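Local coordinates for protein glutathione S-transferase (Natrialba magadii ATCC 43099, PDB 6GZF) that belongs to the Xi class of glutathione transferases and probably acts as a glutathionyl-hydroquinone reductase, using glutathione as thiol partner, at residues Q263-F268 and P273-L278; D185-P190 and A219-V224. All coordinates share one frame; numbering follows the deposited sequence.

Interaction 1 (263-268 with 273-278) and interaction 2 (185-190 with 219-224) illustrate how apolar side chains join the elements of a helical domain, both contacts resting on the same helix, 238-247. Both are largely buried and neither relies on a polar bond across it. In interaction 1 a loop folds back on the helix that follows it, aliphatic on aliphatic, beside the second subunit. Interaction 2 joins two long helices through an indole and has an exposed amide at its margin. Their centres lie about 14 Å apart, and Phe268 joins them by packing against Asp222 and Ala219. Helix 238-247 touches Leu275 of the first and Trp221 of the second.

Interaction 1: Q263-F268 and P273-L278; sequences QYIREF and PYLRDL
Ile265 and Leu275 meet through one methyl each, CG2 of Ile265 lying 4.3 Å from CD2 of Leu275. The leucine is stretched out to do this: CG stands anti to the backbone N (chi1 176°), and chi2 carries CD2 on to the far end, anti to CA. On the isoleucine, chi1 of -72° sets CG1 beside the backbone N and leaves the CG2 branch to face the leucine. Nearer the turn, CD of Pro273 comes to 4.1 Å from the carbonyl O of Phe268. The Phe268 side chain itself leads away from helix 271-279. One face of its ring lies beneath the Gln263 amide, whose NE2 sits over the ring centre, and CA of Ile265 lies at its edge, in plane.

Such loop-to-helix packing belongs to the all-helical C-terminal domain of the glutathione transferase fold. Phe250 and Leu218 also pack on Ile265, and Phe244 and Leu247 on Leu275, while Asp251 accepts the backbone N-H groups of Ile265 and Arg266.

A polar brace shapes the loop before it reaches the helix. The backbone N of Tyr264 donates to OE1 of Glu267 (3.2 Å, 154° at the hydrogen), using the lone pair that points away from the other carboxylate oxygen. The backbone N of Phe268 bonds to O of Ile265 at 3.1 Å. Across the subunit interface, that same Glu267 OE1 forms a salt bridge with Arg266 of the second subunit, whose Tyr264 ring meets the Tyr264 ring of this chain.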
loop_
_atom_site.group_PDB
_atom_site.type_symbol
_atom_site.label_atom_id
_atom_site.label_comp_id
_atom_site.label_asym_id
_atom_site.label_seq_id
_atom_site.Cartn_x
_atom_site.Cartn_y
_atom_site.Cartn_z
ATOM N N GLN A 263 5.094 4.003 -8.342
ATOM C CA GLN A 263 5.475 3.002 -9.329
ATOM C C GLN A 263 6.243 1.845 -8.698
ATOM O O GLN A 263 7.023 2.040 -7.765
ATOM C CB GLN A 263 6.318 3.643 -10.436
ATOM C CG GLN A 263 6.569 2.739 -11.632
ATOM C CD GLN A 263 7.466 3.377 -12.673
ATOM O OE1 GLN A 263 7.150 4.433 -13.220
ATOM N NE2 GLN A 263 8.593 2.735 -12.957
ATOM N N TYR A 264 6.002 0.639 -9.203
ATOM C CA TYR A 264 6.805 -0.522 -8.841
ATOM C C TYR A 264 8.251 -0.301 -9.267
ATOM O O TYR A 264 8.513 0.372 -10.263
ATOM C CB TYR A 264 6.263 -1.792 -9.502
ATOM C CG TYR A 264 5.194 -2.525 -8.721
ATOM C CD1 TYR A 264 5.293 -2.686 -7.345
ATOM C CD2 TYR A 264 4.094 -3.074 -9.369
ATOM C CE1 TYR A 264 4.319 -3.366 -6.635
ATOM C CE2 TYR A 264 3.116 -3.753 -8.667
ATOM C CZ TYR A 264 3.232 -3.897 -7.300
ATOM O OH TYR A 264 2.258 -4.574 -6.602
ATOM N N ILE A 265 9.189 -0.864 -8.514
ATOM C CA ILE A 265 10.581 -0.873 -8.942
ATOM C C ILE A 265 10.700 -1.738 -10.192
ATOM O O ILE A 265 11.475 -1.441 -11.103
ATOM C CB ILE A 265 11.518 -1.394 -7.834
ATOM C CG1 ILE A 265 11.634 -0.362 -6.714
ATOM C CG2 ILE A 265 12.901 -1.701 -8.388
ATOM C CD1 ILE A 265 12.250 0.950 -7.152
ATOM N N ARG A 266 9.890 -2.793 -10.246
ATOM C CA ARG A 266 9.907 -3.719 -11.372
ATOM C C ARG A 266 9.345 -3.090 -12.647
ATOM O O ARG A 266 9.472 -3.657 -13.731
ATOM C CB ARG A 266 9.126 -4.992 -11.033
ATOM C CG ARG A 266 7.615 -4.845 -11.112
ATOM C CD ARG A 266 6.927 -6.188 -10.917
ATOM N NE ARG A 266 5.471 -6.070 -10.917
ATOM C CZ ARG A 266 4.642 -7.083 -10.684
ATOM N NH1 ARG A 266 5.125 -8.292 -10.434
ATOM N NH2 ARG A 266 3.331 -6.887 -10.702
ATOM N N GLU A 267 8.726 -1.921 -12.515
ATOM C CA GLU A 267 8.184 -1.214 -13.670
ATOM C C GLU A 267 9.225 -0.302 -14.314
ATOM O O GLU A 267 9.051 0.143 -15.449
ATOM C CB GLU A 267 6.949 -0.405 -13.275
ATOM C CG GLU A 267 5.694 -1.240 -13.091
ATOM C CD GLU A 267 4.446 -0.391 -12.930
ATOM O OE1 GLU A 267 4.342 0.331 -11.916
ATOM O OE2 GLU A 267 3.572 -0.447 -13.820
ATOM N N PHE A 268 10.306 -0.025 -13.589
ATOM C CA PHE A 268 11.405 0.766 -14.136
ATOM C C PHE A 268 12.170 -0.026 -15.191
ATOM O O PHE A 268 12.430 -1.218 -15.020
ATOM C CB PHE A 268 12.353 1.222 -13.025
ATOM C CG PHE A 268 11.841 2.390 -12.229
ATOM C CD1 PHE A 268 12.059 3.687 -12.663
ATOM C CD2 PHE A 268 11.150 2.192 -11.044
ATOM C CE1 PHE A 268 11.593 4.765 -11.936
ATOM C CE2 PHE A 268 10.681 3.268 -10.312
ATOM C CZ PHE A 268 10.904 4.556 -10.759
ATOM N N PRO A 273 16.076 -4.648 -13.907
ATOM C CA PRO A 273 17.126 -5.599 -14.293
ATOM C C PRO A 273 18.387 -5.412 -13.453
ATOM O O PRO A 273 19.134 -6.363 -13.229
ATOM C CB PRO A 273 17.392 -5.260 -15.764
ATOM C CG PRO A 273 16.176 -4.526 -16.221
ATOM C CD PRO A 273 15.704 -3.766 -15.028
ATOM N N TYR A 274 18.610 -4.181 -13.003
ATOM C CA TYR A 274 19.722 -3.859 -12.118
ATOM C C TYR A 274 19.593 -4.606 -10.796
ATOM O O TYR A 274 20.565 -5.165 -10.290
ATOM C CB TYR A 274 19.776 -2.346 -11.884
ATOM C CG TYR A 274 20.730 -1.884 -10.806
ATOM C CD1 TYR A 274 22.092 -1.780 -11.053
ATOM C CD2 TYR A 274 20.261 -1.518 -9.550
ATOM C CE1 TYR A 274 22.964 -1.344 -10.072
ATOM C CE2 TYR A 274 21.123 -1.081 -8.565
ATOM C CZ TYR A 274 22.473 -0.996 -8.831
ATOM O OH TYR A 274 23.334 -0.562 -7.850
ATOM N N LEU A 275 18.382 -4.617 -10.249
ATOM C CA LEU A 275 18.100 -5.319 -9.001
ATOM C C LEU A 275 18.250 -6.827 -9.174
ATOM O O LEU A 275 18.739 -7.519 -8.280
ATOM C CB LEU A 275 16.695 -4.976 -8.504
ATOM C CG LEU A 275 16.199 -5.695 -7.247
ATOM C CD1 LEU A 275 17.118 -5.416 -6.070
ATOM C CD2 LEU A 275 14.773 -5.279 -6.925
ATOM N N ARG A 276 17.824 -7.333 -10.327
ATOM C CA ARG A 276 17.990 -8.746 -10.644
ATOM C C ARG A 276 19.464 -9.081 -10.840
ATOM O O ARG A 276 19.910 -10.175 -10.500
ATOM C CB ARG A 276 17.187 -9.122 -11.893
ATOM C CG ARG A 276 15.719 -9.414 -11.619
ATOM C CD ARG A 276 14.972 -9.794 -12.890
ATOM N NE ARG A 276 14.694 -8.638 -13.737
ATOM C CZ ARG A 276 14.994 -8.567 -15.030
ATOM N NH1 ARG A 276 15.586 -9.589 -15.635
ATOM N NH2 ARG A 276 14.700 -7.474 -15.721
ATOM N N ASP A 277 20.217 -8.130 -11.381
ATOM C CA ASP A 277 21.645 -8.322 -11.604
ATOM C C ASP A 277 22.400 -8.395 -10.278
ATOM O O ASP A 277 23.396 -9.109 -10.162
ATOM C CB ASP A 277 22.205 -7.195 -12.474
ATOM C CG ASP A 277 23.603 -7.491 -12.984
ATOM O OD1 ASP A 277 24.032 -8.661 -12.908
ATOM O OD2 ASP A 277 24.271 -6.551 -13.466
ATOM N N LEU A 278 21.917 -7.659 -9.282
ATOM C CA LEU A 278 22.543 -7.656 -7.962
ATOM C C LEU A 278 22.150 -8.885 -7.153
ATOM O O LEU A 278 22.991 -9.508 -6.506
ATOM C CB LEU A 278 22.170 -6.390 -7.191
ATOM C CG LEU A 278 22.594 -5.055 -7.799
ATOM C CD1 LEU A 278 22.245 -3.913 -6.860
ATOM C CD2 LEU A 278 24.076 -5.060 -8.116
#

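Interaction 2: D185-P190 and A219-V224; sequences DNIYEP and AHWDDV
Asn186 reaches Trp221 with the end of its amide, ND2 standing 4.0 Å from CZ2 on the six-membered side of the indole. Its CG is anti to the backbone N (chi1 -171°), which extends the group out from helix 177-192. The amide and indole planes are turned 66° from each other, and the approach is oblique, so the amide neither stacks on the ring nor bonds to it. Asn186 is exposed and marks the margin of the contact.

One residue on, Ile187 supplies the buried part. Its CG2 methyl touches the pyrrole side of the indole, 3.3 Å from NE1 and 3.8 Å from CE2 of Trp221, with the two side chains crossing at about a right angle. With chi1 at 74°, CG1 takes the crowded position between the backbone N and the carbonyl carbon; CG2 is therefore the branch presented to the ring, while CD1 leads away. The backbones stay well apart, CA of Ile187 and CA of Trp221 being 9.2 Å from each other, so the broad indole spans the distance. One face of the indole is overlain by CD2 of His220, the residue just before it. Cutting Trp221 back to an alanine is likely to open a gap between the two helices and to deprive CG2 of Ile187 of the indole it packs on.

Farther along, the helix widens into a pi-type turn at 188-190 and kinks at Pro190, whose ring nitrogen carries no hydrogen for the preceding turn.

Pro190 continues the helix pairing by touching Glu213 and Ala217 of helix 204-224. Ile183 and Ile191 also pack on Trp221, and helix 238-247 lies against both partners, Ala242 meeting Ile187 and Met243 meeting Trp221, within the helical C-terminal domain of the glutathione transferase fold.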
loop_
_atom_site.group_PDB
_atom_site.type_symbol
_atom_site.label_atom_id
_atom_site.label_comp_id
_atom_site.label_asym_id
_atom_site.label_seq_id
_atom_site.Cartn_x
_atom_site.Cartn_y
_atom_site.Cartn_z
ATOM N N ASP A 185 26.251 9.252 -0.432
ATOM C CA ASP A 185 25.775 10.449 0.248
ATOM C C ASP A 185 24.493 10.984 -0.385
ATOM O O ASP A 185 23.598 11.458 0.316
ATOM C CB ASP A 185 26.856 11.531 0.240
ATOM C CG ASP A 185 26.658 12.561 1.336
ATOM O OD1 ASP A 185 27.213 12.369 2.439
ATOM O OD2 ASP A 185 25.948 13.562 1.095
ATOM N N ASN A 186 24.404 10.903 -1.709
ATOM C CA ASN A 186 23.257 11.442 -2.429
ATOM C C ASN A 186 21.990 10.638 -2.155
ATOM O O ASN A 186 21.011 11.178 -1.645
ATOM C CB ASN A 186 23.542 11.483 -3.936
ATOM C CG ASN A 186 22.469 12.231 -4.723
ATOM O OD1 ASN A 186 21.378 12.507 -4.219
ATOM N ND2 ASN A 186 22.777 12.552 -5.976
ATOM N N ILE A 187 22.016 9.348 -2.482
ATOM C CA ILE A 187 20.838 8.491 -2.353
ATOM C C ILE A 187 20.382 8.305 -0.907
ATOM O O ILE A 187 19.323 7.728 -0.651
ATOM C CB ILE A 187 21.095 7.093 -2.950
ATOM C CG1 ILE A 187 22.000 6.277 -2.023
ATOM C CG2 ILE A 187 21.695 7.204 -4.342
ATOM C CD1 ILE A 187 21.743 4.783 -2.076
ATOM N N TYR A 188 21.186 8.791 0.031
ATOM C CA TYR A 188 20.946 8.569 1.451
ATOM C C TYR A 188 19.615 9.136 1.940
ATOM O O TYR A 188 18.845 8.439 2.600
ATOM C CB TYR A 188 22.089 9.167 2.270
ATOM C CG TYR A 188 21.929 8.972 3.756
ATOM C CD1 TYR A 188 22.075 7.716 4.328
ATOM C CD2 TYR A 188 21.635 10.042 4.590
ATOM C CE1 TYR A 188 21.930 7.529 5.684
ATOM C CE2 TYR A 188 21.490 9.865 5.950
ATOM C CZ TYR A 188 21.638 8.605 6.491
ATOM O OH TYR A 188 21.497 8.413 7.843
ATOM N N GLU A 189 19.344 10.397 1.619
ATOM C CA GLU A 189 18.135 11.054 2.109
ATOM C C GLU A 189 16.877 10.757 1.274
ATOM O O GLU A 189 15.848 10.385 1.838
ATOM C CB GLU A 189 18.354 12.569 2.202
ATOM C CG GLU A 189 17.587 13.232 3.335
ATOM C CD GLU A 189 17.524 14.741 3.196
ATOM O OE1 GLU A 189 18.580 15.365 2.959
ATOM O OE2 GLU A 189 16.414 15.301 3.326
ATOM N N PRO A 190 16.940 10.917 -0.064
ATOM C CA PRO A 190 15.688 10.707 -0.802
ATOM C C PRO A 190 15.278 9.242 -0.947
ATOM O O PRO A 190 14.092 8.971 -1.129
ATOM C CB PRO A 190 15.994 11.310 -2.176
ATOM C CG PRO A 190 17.456 11.142 -2.329
ATOM C CD PRO A 190 18.023 11.366 -0.959
ATOM N N ALA A 219 14.002 7.966 -10.540
ATOM C CA ALA A 219 13.938 8.212 -11.975
ATOM C C ALA A 219 15.287 8.683 -12.509
ATOM O O ALA A 219 15.656 8.376 -13.643
ATOM C CB ALA A 219 12.856 9.230 -12.292
ATOM N N HIS A 220 16.016 9.430 -11.686
ATOM C CA HIS A 220 17.330 9.932 -12.072
ATOM C C HIS A 220 18.318 8.789 -12.266
ATOM O O HIS A 220 18.952 8.677 -13.315
ATOM C CB HIS A 220 17.866 10.910 -11.023
ATOM C CG HIS A 220 19.338 11.158 -11.127
ATOM N ND1 HIS A 220 19.940 11.598 -12.287
ATOM C CD2 HIS A 220 20.332 11.020 -10.217
ATOM C CE1 HIS A 220 21.239 11.724 -12.084
ATOM N NE2 HIS A 220 21.503 11.381 -10.837
ATOM N N TRP A 221 18.437 7.938 -11.253
ATOM C CA TRP A 221 19.376 6.824 -11.301
ATOM C C TRP A 221 18.938 5.759 -12.300
ATOM O O TRP A 221 19.740 4.927 -12.718
ATOM C CB TRP A 221 19.548 6.206 -9.912
ATOM C CG TRP A 221 20.255 7.113 -8.950
ATOM C CD1 TRP A 221 19.722 7.715 -7.849
ATOM C CD2 TRP A 221 21.623 7.531 -9.015
ATOM N NE1 TRP A 221 20.675 8.478 -7.219
ATOM C CE2 TRP A 221 21.851 8.383 -7.914
ATOM C CE3 TRP A 221 22.678 7.268 -9.894
ATOM C CZ2 TRP A 221 23.090 8.971 -7.671
ATOM C CZ3 TRP A 221 23.908 7.853 -9.650
ATOM C CH2 TRP A 221 24.102 8.695 -8.547
ATOM N N ASP A 222 17.666 5.789 -12.683
ATOM C CA ASP A 222 17.165 4.869 -13.695
ATOM C C ASP A 222 17.717 5.247 -15.063
ATOM O O ASP A 222 18.061 4.378 -15.866
ATOM C CB ASP A 222 15.635 4.864 -13.719
ATOM C CG ASP A 222 15.071 3.827 -14.673
ATOM O OD1 ASP A 222 15.173 2.619 -14.366
ATOM O OD2 ASP A 222 14.528 4.219 -15.727
ATOM N N ASP A 223 17.807 6.548 -15.323
ATOM C CA ASP A 223 18.374 7.040 -16.573
ATOM C C ASP A 223 19.886 6.851 -16.591
ATOM O O ASP A 223 20.479 6.604 -17.642
ATOM C CB ASP A 223 18.026 8.515 -16.783
ATOM C CG ASP A 223 16.540 8.744 -16.974
ATOM O OD1 ASP A 223 15.826 7.777 -17.318
ATOM O OD2 ASP A 223 16.085 9.891 -16.787
ATOM N N VAL A 224 20.503 6.970 -15.421
ATOM C CA VAL A 224 21.945 6.808 -15.289
ATOM C C VAL A 224 22.345 5.358 -15.551
ATOM O O VAL A 224 23.359 5.088 -16.194
ATOM C CB VAL A 224 22.434 7.239 -13.886
ATOM C CG1 VAL A 224 23.902 6.889 -13.691
ATOM C CG2 VAL A 224 22.204 8.729 -13.681
#